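Local structure of sulfoquinovosidase (Escherichia coli, 5AEG) at residues A[132-137]-A[179-184]; A[148-153]-A[425-430]; A[404-409]-A[453-458]; A[468-473]-A[499-504]. The protein hydrolyses sulfoquinovosyl diacylglycerides and simpler sulfoquinovosides such as sulfoquinovosyl glycerol, releasing sulfoquinovose that feeds sulfoglycolysis as a source of carbon and sulfur. One frame throughout, in Å; residues are numbered along the deposited sequence.

Contact 1 (A[132-137]-A[179-184])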
loop_
_atom_site.group_PDB
_atom_site.type_symbol
_atom_site.label_atom_id
_atom_site.label_comp_id
_atom_site.label_asym_id
_atom_site.label_seq_id
_atom_site.Cartn_x
_atom_site.Cartn_y
_atom_site.Cartn_z
ATOM N N CYS A 132 -0.622 2.067 -10.004
ATOM C CA CYS A 132 -0.837 3.348 -9.353
ATOM C C CYS A 132 -0.818 3.245 -7.849
ATOM O O CYS A 132 -1.463 4.065 -7.158
ATOM C CB CYS A 132 -2.030 4.140 -9.856
ATOM S SG CYS A 132 -1.887 4.904 -11.508
ATOM N N GLY A 133 -0.003 2.340 -7.333
ATOM C CA GLY A 133 0.155 2.112 -5.893
ATOM C C GLY A 133 -0.883 1.149 -5.387
ATOM O O GLY A 133 -1.120 0.091 -6.008
ATOM N N GLU A 134 -1.505 1.489 -4.253
ATOM C CA GLU A 134 -2.487 0.613 -3.593
ATOM C C GLU A 134 -3.860 1.213 -3.842
ATOM O O GLU A 134 -4.235 2.242 -3.264
ATOM C CB GLU A 134 -2.165 0.481 -2.098
ATOM C CG GLU A 134 -3.009 -0.610 -1.351
ATOM C CD GLU A 134 -2.595 -0.729 0.073
ATOM O OE1 GLU A 134 -1.866 0.222 0.521
ATOM O OE2 GLU A 134 -2.829 -1.785 0.696
ATOM N N GLN A 135 -4.624 0.526 -4.686
ATOM C CA GLN A 135 -5.926 0.860 -5.126
ATOM C C GLN A 135 -6.959 -0.124 -4.567
ATOM O O GLN A 135 -6.776 -1.322 -4.623
ATOM C CB GLN A 135 -5.962 0.903 -6.637
ATOM C CG GLN A 135 -5.081 2.045 -7.208
ATOM C CD GLN A 135 -5.584 3.437 -6.805
ATOM O OE1 GLN A 135 -6.793 3.654 -6.523
ATOM N NE2 GLN A 135 -4.699 4.407 -6.871
ATOM N N PHE A 136 -7.985 0.425 -3.937
ATOM C CA PHE A 136 -8.915 -0.424 -3.195
ATOM C C PHE A 136 -10.271 -0.663 -3.849
ATOM O O PHE A 136 -10.992 -1.562 -3.414
ATOM C CB PHE A 136 -9.121 0.227 -1.797
ATOM C CG PHE A 136 -7.964 0.128 -0.867
ATOM C CD1 PHE A 136 -6.979 1.122 -0.873
ATOM C CD2 PHE A 136 -7.897 -0.868 0.108
ATOM C CE1 PHE A 136 -5.914 1.080 -0.024
ATOM C CE2 PHE A 136 -6.868 -0.894 0.985
ATOM C CZ PHE A 136 -5.860 0.077 0.905
ATOM N N SER A 137 -10.698 0.164 -4.821
ATOM C CA SER A 137 -11.943 -0.035 -5.542
ATOM C C SER A 137 -11.804 -0.589 -6.963
ATOM O O SER A 137 -12.757 -1.162 -7.519
ATOM C CB SER A 137 -12.722 1.302 -5.659
ATOM O OG SER A 137 -13.107 1.797 -4.375
ATOM N N TRP A 179 -9.340 7.166 -3.207
ATOM C CA TRP A 179 -8.611 7.567 -2.057
ATOM C C TRP A 179 -7.657 6.448 -1.557
ATOM O O TRP A 179 -8.031 5.297 -1.528
ATOM C CB TRP A 179 -9.553 7.998 -0.924
ATOM C CG TRP A 179 -10.145 9.329 -1.095
ATOM C CD1 TRP A 179 -10.485 9.932 -2.229
ATOM C CD2 TRP A 179 -10.470 10.229 -0.025
ATOM N NE1 TRP A 179 -11.030 11.173 -1.951
ATOM C CE2 TRP A 179 -10.979 11.400 -0.607
ATOM C CE3 TRP A 179 -10.406 10.138 1.344
ATOM C CZ2 TRP A 179 -11.406 12.477 0.160
ATOM C CZ3 TRP A 179 -10.792 11.246 2.138
ATOM C CH2 TRP A 179 -11.310 12.380 1.541
ATOM N N THR A 180 -6.462 6.825 -1.147
ATOM C CA THR A 180 -5.498 5.897 -0.610
ATOM C C THR A 180 -4.339 6.585 0.053
ATOM O O THR A 180 -3.930 7.701 -0.333
ATOM C CB THR A 180 -4.949 4.992 -1.794
ATOM O OG1 THR A 180 -3.908 4.129 -1.347
ATOM C CG2 THR A 180 -4.464 5.795 -2.977
ATOM N N PHE A 181 -3.765 5.840 0.961
ATOM C CA PHE A 181 -2.583 6.218 1.627
ATOM C C PHE A 181 -1.300 5.835 0.872
ATOM O O PHE A 181 -0.253 6.168 1.370
ATOM C CB PHE A 181 -2.515 5.748 3.085
ATOM C CG PHE A 181 -3.210 4.466 3.365
ATOM C CD1 PHE A 181 -2.833 3.327 2.711
ATOM C CD2 PHE A 181 -4.284 4.439 4.244
ATOM C CE1 PHE A 181 -3.559 2.141 2.880
ATOM C CE2 PHE A 181 -5.014 3.213 4.482
ATOM C CZ PHE A 181 -4.678 2.124 3.724
ATOM N N PHE A 182 -1.396 5.153 -0.284
ATOM C CA PHE A 182 -0.198 4.716 -1.042
ATOM C C PHE A 182 -0.590 4.862 -2.520
ATOM O O PHE A 182 -0.627 3.874 -3.233
ATOM C CB PHE A 182 0.201 3.297 -0.648
ATOM C CG PHE A 182 1.562 2.826 -1.134
ATOM C CD1 PHE A 182 2.294 3.461 -2.183
ATOM C CD2 PHE A 182 2.053 1.656 -0.621
ATOM C CE1 PHE A 182 3.490 2.949 -2.576
ATOM C CE2 PHE A 182 3.310 1.160 -0.984
ATOM C CZ PHE A 182 3.983 1.799 -1.997
ATOM N N PRO A 183 -0.892 6.090 -2.983
ATOM C CA PRO A 183 -0.979 6.284 -4.418
ATOM C C PRO A 183 0.466 6.349 -4.940
ATOM O O PRO A 183 1.378 6.673 -4.185
ATOM C CB PRO A 183 -1.643 7.669 -4.573
ATOM C CG PRO A 183 -1.130 8.413 -3.347
ATOM C CD PRO A 183 -0.846 7.382 -2.279
ATOM N N GLN A 184 0.698 5.988 -6.185
ATOM C CA GLN A 184 2.049 6.085 -6.722
ATOM C C GLN A 184 1.918 6.392 -8.235
ATOM O O GLN A 184 1.084 5.805 -8.891
ATOM C CB GLN A 184 2.876 4.816 -6.512
ATOM C CG GLN A 184 4.371 5.079 -6.836
ATOM C CD GLN A 184 5.277 3.968 -6.464
ATOM O OE1 GLN A 184 5.307 3.569 -5.309
ATOM N NE2 GLN A 184 6.043 3.480 -7.409
HETATM O O HOH W 1 -7.849 3.451 -3.908
#
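Glu-134 holds the facing chain through its backbone: its N gives a nearly straight hydrogen bond (169°) to Phe-182 O at 2.7 Å, and its O receives one from Thr-180 OG1, also at 2.7 Å and in the carbonyl plane. Gly-133 and Pro-183 form an antiparallel non-hydrogen-bonded pair alongside. Glu-134 CB lies 3.9 Å from Phe-182 O. With CG opposite the backbone N (chi1 -171°) and the chain extended beyond it, Glu-134 CD arrives 4.1 Å from Phe-181 CE1. At the tip, OE1 meets the edge of the Phe-181 ring near its plane, 3.5 Å from CE1, while OE2 bonds to His-501. Phe-136 stands almost perpendicular to Phe-181, its CZ 3.7 Å from CE1 of that ring. Thr-180 OG1 also accepts from Phe-182 N at 2.9 Å, an ST turn. A valine in place of Thr-180 would lack this hydroxyl and would probably leave both Glu-134 O and Phe-182 N without their mate. One buried hydroxyl thus serves as donor and acceptor at once, joining two parts of the mutarotase-like domain, the second of which carries Phe-181 beside Glu-408, an active-site residue by similarity, and Asp-472, the inferred proton donor.

Contact 2 (A[148-153]-A[425-430]). With CA (calcium ion), chain D.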
loop_
_atom_site.group_PDB
_atom_site.type_symbol
_atom_site.label_atom_id
_atom_site.label_comp_id
_atom_site.label_asym_id
_atom_site.label_seq_id
_atom_site.Cartn_x
_atom_site.Cartn_y
_atom_site.Cartn_z
ATOM N N LEU A 148 -3.696 11.289 -7.599
ATOM C CA LEU A 148 -2.611 10.678 -6.864
ATOM C C LEU A 148 -2.094 11.630 -5.771
ATOM O O LEU A 148 -1.113 12.426 -5.964
ATOM C CB LEU A 148 -1.462 10.337 -7.817
ATOM C CG LEU A 148 -1.898 9.328 -8.918
ATOM C CD1 LEU A 148 -0.766 9.166 -9.938
ATOM C CD2 LEU A 148 -2.372 7.950 -8.395
ATOM N N TRP A 149 -2.695 11.495 -4.589
ATOM C CA TRP A 149 -2.403 12.355 -3.482
ATOM C C TRP A 149 -2.598 11.557 -2.205
ATOM O O TRP A 149 -3.713 11.089 -1.968
ATOM C CB TRP A 149 -3.331 13.513 -3.577
ATOM C CG TRP A 149 -3.113 14.520 -2.479
ATOM C CD1 TRP A 149 -3.830 14.644 -1.300
ATOM C CD2 TRP A 149 -2.084 15.509 -2.416
ATOM N NE1 TRP A 149 -3.311 15.668 -0.535
ATOM C CE2 TRP A 149 -2.248 16.218 -1.182
ATOM C CE3 TRP A 149 -1.073 15.916 -3.299
ATOM C CZ2 TRP A 149 -1.434 17.300 -0.838
ATOM C CZ3 TRP A 149 -0.251 17.012 -2.944
ATOM C CH2 TRP A 149 -0.444 17.670 -1.729
ATOM N N THR A 150 -1.535 11.334 -1.452
ATOM C CA THR A 150 -1.616 10.480 -0.241
ATOM C C THR A 150 -2.505 11.141 0.781
ATOM O O THR A 150 -2.484 12.385 0.944
ATOM C CB THR A 150 -0.254 10.018 0.343
ATOM O OG1 THR A 150 -0.551 9.008 1.291
ATOM C CG2 THR A 150 0.559 11.141 0.964
ATOM N N SER A 151 -3.390 10.360 1.380
ATOM C CA SER A 151 -4.385 10.860 2.313
ATOM C C SER A 151 -4.945 9.731 3.152
ATOM O O SER A 151 -4.573 8.551 2.969
ATOM C CB SER A 151 -5.556 11.552 1.617
ATOM O OG SER A 151 -6.547 10.694 0.983
ATOM N N GLU A 152 -5.806 10.093 4.100
ATOM C CA GLU A 152 -6.642 9.024 4.695
ATOM C C GLU A 152 -7.373 8.333 3.576
ATOM O O GLU A 152 -7.753 8.885 2.522
ATOM C CB GLU A 152 -7.619 9.513 5.724
ATOM C CG GLU A 152 -6.978 10.278 6.890
ATOM C CD GLU A 152 -5.802 9.550 7.445
ATOM O OE1 GLU A 152 -5.992 8.318 7.727
ATOM O OE2 GLU A 152 -4.680 10.164 7.550
ATOM N N GLN A 153 -7.628 7.048 3.797
ATOM C CA GLN A 153 -8.147 6.202 2.753
ATOM C C GLN A 153 -9.710 6.255 2.582
ATOM O O GLN A 153 -10.254 5.838 1.566
ATOM C CB GLN A 153 -7.678 4.786 3.161
ATOM C CG GLN A 153 -7.890 3.704 2.090
ATOM C CD GLN A 153 -8.912 2.713 2.516
ATOM O OE1 GLN A 153 -9.653 2.932 3.471
ATOM N NE2 GLN A 153 -8.957 1.599 1.826
ATOM N N MET A 425 6.607 17.849 -0.782
ATOM C CA MET A 425 7.059 16.816 0.179
ATOM C C MET A 425 5.949 15.868 0.691
ATOM O O MET A 425 6.256 14.767 1.132
ATOM C CB MET A 425 7.738 17.487 1.386
ATOM C CG MET A 425 9.135 18.121 1.083
ATOM S SD MET A 425 10.289 17.068 0.197
ATOM C CE MET A 425 10.379 15.703 1.287
ATOM N N HIS A 426 4.718 16.329 0.634
ATOM C CA HIS A 426 3.571 15.592 1.208
ATOM C C HIS A 426 3.519 14.158 0.664
ATOM O O HIS A 426 3.580 13.196 1.432
ATOM C CB HIS A 426 2.300 16.315 0.879
ATOM C CG HIS A 426 1.076 15.544 1.242
ATOM N ND1 HIS A 426 0.612 15.439 2.536
ATOM C CD2 HIS A 426 0.264 14.773 0.480
ATOM C CE1 HIS A 426 -0.468 14.664 2.538
ATOM N NE2 HIS A 426 -0.669 14.223 1.311
ATOM N N ASN A 427 3.585 14.026 -0.654
ATOM C CA ASN A 427 3.514 12.689 -1.306
ATOM C C ASN A 427 4.781 11.892 -1.114
ATOM O O ASN A 427 4.754 10.659 -1.125
ATOM C CB ASN A 427 3.220 12.808 -2.799
ATOM C CG ASN A 427 1.765 12.983 -3.097
ATOM O OD1 ASN A 427 0.905 12.774 -2.263
ATOM N ND2 ASN A 427 1.469 13.358 -4.322
ATOM N N ALA A 428 5.924 12.550 -0.868
ATOM C CA ALA A 428 7.193 11.822 -0.597
ATOM C C ALA A 428 7.375 11.375 0.855
ATOM O O ALA A 428 8.317 10.623 1.185
ATOM C CB ALA A 428 8.393 12.721 -1.019
ATOM N N TRP A 429 6.502 11.861 1.736
ATOM C CA TRP A 429 6.691 11.603 3.176
ATOM C C TRP A 429 6.687 10.077 3.527
ATOM O O TRP A 429 7.497 9.595 4.309
ATOM C CB TRP A 429 5.629 12.282 4.035
ATOM C CG TRP A 429 6.148 12.756 5.343
ATOM C CD1 TRP A 429 5.889 12.268 6.556
ATOM C CD2 TRP A 429 7.123 13.822 5.527
ATOM N NE1 TRP A 429 6.573 13.010 7.545
ATOM C CE2 TRP A 429 7.356 13.944 6.924
ATOM C CE3 TRP A 429 7.724 14.718 4.656
ATOM C CZ2 TRP A 429 8.221 14.942 7.472
ATOM C CZ3 TRP A 429 8.658 15.709 5.188
ATOM C CH2 TRP A 429 8.853 15.819 6.591
ATOM N N PRO A 430 5.765 9.314 2.960
ATOM C CA PRO A 430 5.735 7.903 3.382
ATOM C C PRO A 430 7.022 7.128 3.170
ATOM O O PRO A 430 7.518 6.419 4.063
ATOM C CB PRO A 430 4.539 7.313 2.548
ATOM C CG PRO A 430 3.661 8.483 2.305
ATOM C CD PRO A 430 4.617 9.668 2.102
HETATM CA CA CA D . -11.261 2.666 5.160
HETATM O O HOH W 2 -12.556 2.305 7.132
#
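Trp-149 and His-426 make the dense half of this contact, an offset stack in which the imidazole lies over one face of the indole with the planes 19° apart. The histidine reaches it by CD2, 3.3 Å from Trp-149 CZ2. The indole swings out to this place because its CG lies opposite the backbone N (chi1 -179°). The same imidazole uses its edge for Thr-150: NE2 donates to Thr-150 O at 2.6 Å, with the acceptor close to the ring plane, and the methyl CG2 of Thr-150 sits 3.3 Å from NE2. Next along the helix, the amide of Asn-427 grips the loop backbone twice. OD1 takes an almost straight bond (172°) from Thr-150 N at 2.9 Å, while ND2 gives a more bent one to Leu-148 O at 3.2 Å.

Packing slackens one turn further on, where Thr-150 CG2 and Pro-430 CG are 4.3 Å apart. Beyond Thr-150 the loop makes no contact with residues 425-430 and runs on to Gln-153 of the calcium site. Phe-55 meets both stacked rings from outside the two segments. Because His-426 ND1 also bonds to a carbonyl, that of Leu-410, both imidazole nitrogens face backbone acceptors; this is consistent with a doubly protonated ring, whose charge would strengthen the stack and the short bond that join the mutarotase-like domain to the TIM barrel.

Contact 3 (A[404-409]-A[453-458])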
loop_
_atom_site.group_PDB
_atom_site.type_symbol
_atom_site.label_atom_id
_atom_site.label_comp_id
_atom_site.label_asym_id
_atom_site.label_seq_id
_atom_site.Cartn_x
_atom_site.Cartn_y
_atom_site.Cartn_z
ATOM N N ALA A 404 4.464 0.562 11.870
ATOM C CA ALA A 404 5.012 1.906 11.633
ATOM C C ALA A 404 3.932 2.640 10.901
ATOM O O ALA A 404 3.797 2.560 9.646
ATOM C CB ALA A 404 6.313 1.870 10.826
ATOM N N ASP A 405 3.108 3.340 11.680
ATOM C CA ASP A 405 1.859 3.875 11.187
ATOM C C ASP A 405 2.037 5.293 10.603
ATOM O O ASP A 405 3.059 5.915 10.807
ATOM C CB ASP A 405 0.889 3.919 12.358
ATOM C CG ASP A 405 -0.567 4.035 11.972
ATOM O OD1 ASP A 405 -0.994 3.902 10.779
ATOM O OD2 ASP A 405 -1.359 4.243 12.917
ATOM N N PHE A 406 0.994 5.759 9.930
ATOM C CA PHE A 406 0.903 7.082 9.331
ATOM C C PHE A 406 1.982 7.368 8.266
ATOM O O PHE A 406 2.498 6.419 7.672
ATOM C CB PHE A 406 0.885 8.174 10.443
ATOM C CG PHE A 406 -0.398 8.301 11.110
ATOM C CD1 PHE A 406 -1.345 9.201 10.621
ATOM C CD2 PHE A 406 -0.634 7.645 12.303
ATOM C CE1 PHE A 406 -2.595 9.338 11.251
ATOM C CE2 PHE A 406 -1.875 7.750 12.908
ATOM C CZ PHE A 406 -2.846 8.622 12.401
ATOM N N GLY A 407 2.162 8.651 7.902
ATOM C CA GLY A 407 2.941 9.015 6.727
ATOM C C GLY A 407 2.172 9.778 5.696
ATOM O O GLY A 407 2.787 10.488 4.880
ATOM N N GLU A 408 0.822 9.612 5.720
ATOM C CA GLU A 408 -0.090 10.165 4.747
ATOM C C GLU A 408 -0.565 11.598 5.060
ATOM O O GLU A 408 -1.289 12.180 4.294
ATOM C CB GLU A 408 -1.298 9.191 4.481
ATOM C CG GLU A 408 -2.388 9.220 5.546
ATOM C CD GLU A 408 -1.994 8.560 6.873
ATOM O OE1 GLU A 408 -0.961 7.886 6.882
ATOM O OE2 GLU A 408 -2.734 8.737 7.913
ATOM N N TYR A 409 -0.201 12.105 6.209
ATOM C CA TYR A 409 -0.723 13.346 6.686
ATOM C C TYR A 409 0.411 14.258 7.122
ATOM O O TYR A 409 0.455 14.707 8.233
ATOM C CB TYR A 409 -1.830 13.172 7.783
ATOM C CG TYR A 409 -2.494 14.542 8.130
ATOM C CD1 TYR A 409 -2.649 15.561 7.127
ATOM C CD2 TYR A 409 -2.882 14.864 9.434
ATOM C CE1 TYR A 409 -3.207 16.787 7.406
ATOM C CE2 TYR A 409 -3.427 16.138 9.721
ATOM C CZ TYR A 409 -3.591 17.078 8.707
ATOM O OH TYR A 409 -4.177 18.308 8.939
ATOM N N PHE A 453 5.667 -3.068 9.655
ATOM C CA PHE A 453 4.642 -3.027 8.647
ATOM C C PHE A 453 4.047 -1.636 8.594
ATOM O O PHE A 453 3.865 -1.016 9.660
ATOM C CB PHE A 453 3.606 -4.158 8.818
ATOM C CG PHE A 453 3.024 -4.286 10.201
ATOM C CD1 PHE A 453 3.666 -5.019 11.166
ATOM C CD2 PHE A 453 1.766 -3.754 10.478
ATOM C CE1 PHE A 453 3.147 -5.112 12.452
ATOM C CE2 PHE A 453 1.205 -3.882 11.748
ATOM C CZ PHE A 453 1.902 -4.577 12.719
ATOM N N MET A 454 3.701 -1.192 7.378
ATOM C CA MET A 454 3.217 0.156 7.145
ATOM C C MET A 454 1.954 0.159 6.376
ATOM O O MET A 454 1.682 -0.789 5.584
ATOM C CB MET A 454 4.302 0.933 6.277
ATOM C CG MET A 454 5.632 0.938 6.982
ATOM S SD MET A 454 6.813 2.072 6.227
ATOM C CE MET A 454 6.170 3.684 6.674
ATOM N N ARG A 455 1.161 1.229 6.510
ATOM C CA ARG A 455 0.083 1.421 5.573
ATOM C C ARG A 455 0.381 2.434 4.474
ATOM O O ARG A 455 0.086 2.193 3.345
ATOM C CB ARG A 455 -1.260 1.742 6.225
ATOM C CG ARG A 455 -1.415 3.023 7.025
ATOM C CD ARG A 455 -2.852 3.108 7.626
ATOM N NE ARG A 455 -2.762 4.149 8.675
ATOM C CZ ARG A 455 -3.134 5.432 8.626
ATOM N NH1 ARG A 455 -3.783 5.964 7.644
ATOM N NH2 ARG A 455 -2.836 6.230 9.622
ATOM N N ALA A 456 0.879 3.611 4.839
ATOM C CA ALA A 456 1.301 4.585 3.850
ATOM C C ALA A 456 2.510 4.183 3.067
ATOM O O ALA A 456 3.383 3.478 3.584
ATOM C CB ALA A 456 1.524 5.940 4.525
ATOM N N GLY A 457 2.539 4.650 1.804
ATOM C CA GLY A 457 3.642 4.477 0.965
ATOM C C GLY A 457 3.823 5.460 -0.115
ATOM O O GLY A 457 2.936 6.236 -0.406
ATOM N N SER A 458 5.033 5.427 -0.709
ATOM C CA SER A 458 5.319 6.238 -1.860
ATOM C C SER A 458 6.522 5.624 -2.559
ATOM O O SER A 458 7.061 4.623 -2.115
ATOM C CB SER A 458 5.624 7.708 -1.453
ATOM O OG SER A 458 6.761 7.860 -0.611
HETATM O O HOH W 3 2.171 3.712 7.649
#
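Ala-404 N donates to Phe-453 O at 2.8 Å where the two chains leave their barrel strands, running the same way with end-to-end directions 9° apart. Farther along, water 3 bridges the chains, donating to Ala-404 O and Phe-406 O and accepting from Ala-456 N. The guanidinium of Arg-455 carries the side-chain contact. Its NE donates to Asp-405 OD1 at 2.8 Å, near the guanidinium plane and nearly along the C-O axis; NH2 adds a weak bond to the same oxygen. On the Glu-408 side, NH1 and NH2 each reach OE2 at 3.0 Å by weak, bent bonds. NH2 also hangs over the centre of the Phe-406 ring in a cation-pi contact: Arg-455 CZ lies 4.6 Å from the centroid of the Phe-406 ring, with the planes 75° apart. Tyr-333 binds the other oxygen of Asp-405, and Glu-152 forms a further salt bridge with NH1. A methionine in place of Arg-455 would probably leave both carboxylates without the guanidinium they share, and Asp-405 held mainly by Tyr-333. One buried guanidinium thus bridges the nucleophile, Asp-405, and Glu-408, also assigned to the active site by similarity, firmly to the first and by weak bonds to the second.

Contact 4 (A[468-473]-A[499-504]). With CA (calcium ion), chain D.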
loop_
_atom_site.group_PDB
_atom_site.type_symbol
_atom_site.label_atom_id
_atom_site.label_comp_id
_atom_site.label_asym_id
_atom_site.label_seq_id
_atom_site.Cartn_x
_atom_site.Cartn_y
_atom_site.Cartn_z
ATOM N N MET A 468 3.741 -4.361 3.699
ATOM C CA MET A 468 2.613 -3.471 3.665
ATOM C C MET A 468 1.422 -4.144 4.378
ATOM O O MET A 468 1.230 -5.354 4.322
ATOM C CB MET A 468 2.206 -3.027 2.242
ATOM C CG MET A 468 3.314 -2.458 1.409
ATOM S SD MET A 468 4.146 -1.087 2.153
ATOM C CE MET A 468 2.884 0.061 2.551
ATOM N N TRP A 469 0.619 -3.314 5.065
ATOM C CA TRP A 469 -0.707 -3.752 5.501
ATOM C C TRP A 469 -1.740 -2.846 4.884
ATOM O O TRP A 469 -1.511 -1.645 4.673
ATOM C CB TRP A 469 -0.854 -4.022 6.997
ATOM C CG TRP A 469 -1.759 -3.137 7.821
ATOM C CD1 TRP A 469 -3.078 -3.353 8.147
ATOM C CD2 TRP A 469 -1.375 -1.925 8.508
ATOM N NE1 TRP A 469 -3.529 -2.317 8.914
ATOM C CE2 TRP A 469 -2.517 -1.413 9.100
ATOM C CE3 TRP A 469 -0.186 -1.175 8.554
ATOM C CZ2 TRP A 469 -2.510 -0.186 9.833
ATOM C CZ3 TRP A 469 -0.170 -0.002 9.284
ATOM C CH2 TRP A 469 -1.345 0.511 9.854
ATOM N N ALA A 470 -2.943 -3.392 4.745
ATOM C CA ALA A 470 -3.987 -2.703 4.023
ATOM C C ALA A 470 -4.705 -1.555 4.766
ATOM O O ALA A 470 -5.667 -1.036 4.270
ATOM C CB ALA A 470 -5.007 -3.714 3.539
ATOM N N GLY A 471 -4.195 -1.161 5.915
ATOM C CA GLY A 471 -4.754 -0.021 6.601
ATOM C C GLY A 471 -6.137 -0.307 7.146
ATOM O O GLY A 471 -6.411 -1.436 7.466
ATOM N N ASP A 472 -6.993 0.721 7.132
ATOM C CA ASP A 472 -8.347 0.695 7.814
ATOM C C ASP A 472 -9.384 0.228 6.870
ATOM O O ASP A 472 -9.808 0.966 6.023
ATOM C CB ASP A 472 -8.791 2.085 8.349
ATOM C CG ASP A 472 -8.767 3.252 7.223
ATOM O OD1 ASP A 472 -7.550 3.493 6.883
ATOM O OD2 ASP A 472 -9.831 3.881 6.659
ATOM N N GLN A 473 -9.816 -1.053 7.009
ATOM C CA GLN A 473 -11.073 -1.468 6.439
ATOM C C GLN A 473 -12.186 -1.273 7.495
ATOM O O GLN A 473 -11.938 -1.342 8.683
ATOM C CB GLN A 473 -11.081 -3.009 6.098
ATOM C CG GLN A 473 -10.392 -3.262 4.769
ATOM C CD GLN A 473 -8.908 -3.131 4.887
ATOM O OE1 GLN A 473 -8.282 -3.883 5.624
ATOM N NE2 GLN A 473 -8.320 -2.149 4.195
ATOM N N GLY A 499 5.364 -6.757 -3.115
ATOM C CA GLY A 499 4.839 -8.107 -3.147
ATOM C C GLY A 499 4.599 -8.761 -1.762
ATOM O O GLY A 499 4.360 -9.929 -1.694
ATOM N N LEU A 500 4.627 -7.993 -0.655
ATOM C CA LEU A 500 4.344 -8.481 0.679
ATOM C C LEU A 500 3.207 -7.693 1.317
ATOM O O LEU A 500 3.404 -6.520 1.643
ATOM C CB LEU A 500 5.625 -8.432 1.558
ATOM C CG LEU A 500 6.871 -9.146 0.989
ATOM C CD1 LEU A 500 8.078 -8.877 1.843
ATOM C CD2 LEU A 500 6.590 -10.593 0.891
ATOM N N HIS A 501 2.048 -8.317 1.564
ATOM C CA HIS A 501 0.836 -7.599 1.893
ATOM C C HIS A 501 -0.018 -8.424 2.825
ATOM O O HIS A 501 -0.261 -9.571 2.540
ATOM C CB HIS A 501 0.019 -7.338 0.600
ATOM C CG HIS A 501 -1.077 -6.339 0.719
ATOM N ND1 HIS A 501 -2.406 -6.686 0.784
ATOM C CD2 HIS A 501 -1.053 -4.995 0.650
ATOM C CE1 HIS A 501 -3.153 -5.607 0.757
ATOM N NE2 HIS A 501 -2.351 -4.558 0.621
ATOM N N HIS A 502 -0.563 -7.774 3.861
ATOM C CA HIS A 502 -1.603 -8.396 4.720
ATOM C C HIS A 502 -2.575 -7.364 5.172
ATOM O O HIS A 502 -2.476 -6.137 4.809
ATOM C CB HIS A 502 -0.962 -9.155 5.932
ATOM C CG HIS A 502 -0.439 -8.269 7.031
ATOM N ND1 HIS A 502 0.680 -7.484 6.899
ATOM C CD2 HIS A 502 -0.913 -8.024 8.275
ATOM C CE1 HIS A 502 0.941 -6.875 8.042
ATOM N NE2 HIS A 502 -0.069 -7.100 8.857
ATOM N N SER A 503 -3.601 -7.857 5.850
ATOM C CA SER A 503 -4.656 -7.013 6.366
ATOM C C SER A 503 -4.956 -7.396 7.840
ATOM O O SER A 503 -4.606 -8.502 8.329
ATOM C CB SER A 503 -5.905 -7.052 5.494
ATOM O OG SER A 503 -6.473 -8.419 5.438
ATOM N N ASP A 504 -5.584 -6.438 8.533
ATOM C CA ASP A 504 -6.133 -6.712 9.888
ATOM C C ASP A 504 -7.212 -7.854 9.819
ATOM O O ASP A 504 -8.215 -7.718 9.099
ATOM C CB ASP A 504 -6.811 -5.459 10.464
ATOM C CG ASP A 504 -5.852 -4.282 10.665
ATOM O OD1 ASP A 504 -4.744 -4.411 11.242
ATOM O OD2 ASP A 504 -6.213 -3.207 10.138
HETATM CA CA CA D . -11.261 2.666 5.160
HETATM O O HOH W 4 -5.878 -4.010 6.872
HETATM O O HOH W 5 -8.670 -3.262 8.464
HETATM O O HOH W 2 -12.556 2.305 7.132
#
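The His-502 ring receives Trp-469 CB over one face, a CH-pi contact 3.7 Å from the ring centroid and 21° off its normal. The indole itself is covered on one face, toward its rim, by the backbone N of Gly-471. At its edge NE1 donates to Asp-504 OD2 at 3.1 Å; the bond stays near the ring plane but meets the carboxylate from above its plane. With chi1 at 75°, the His-502 imidazole is folded back toward the neighbouring strand, where ND1 makes a weak bond to Met-468 O. Arg-535 draws these groups together from outside the two segments: it pairs with Asp-504 OD1, bonds to His-502 NE2 and makes a cation-pi contact with Trp-469.

The strands themselves are joined by backbone bonds: Met-468 N to Leu-500 O at 3.0 Å, His-502 N to Met-468 O at 3.0 Å and Ala-470 N to His-502 O at 2.8 Å. On the other side of the strands, Ala-470 CB packs 3.8 Å from His-501 CE1. Past them, water 4 accepts from Asp-504 N and water 5 from Gln-473 N, and Asp-472 binds calcium through O and OD2. These are neighbouring parallel strands of the TIM barrel, connected as a beta-alpha-beta unit through helix 486-495, and the loop after the first strand carries Asp-472, the inferred proton donor, as catalytic groups of such barrels sit at the C-terminal strand ends.

Contacts 3 and 4 share the barrel wall: Met-454 O lies 2.8 Å from Trp-469 N, probably a hydrogen bond, with their centres about 11 Å apart. Trp-469 CH2 approaches the nucleophile, 3.5 Å from Asp-405 OD1. Contact 1 reaches both from the N-terminal domain, Glu-134 OE2 lying 2.8 Å from His-501 NE2 of contact 4 and Phe-181 O 3.2 Å from Gly-457 N of contact 3. Contact 2 joins the same centre through Glu-152, whose OE1 pairs with Arg-455 NH1 at 3.2 Å. Although contacts 2 and 4 are about 17 Å apart between centres, calcium and water 2 link Gln-153 with Asp-472, so both domains border the catalytic site.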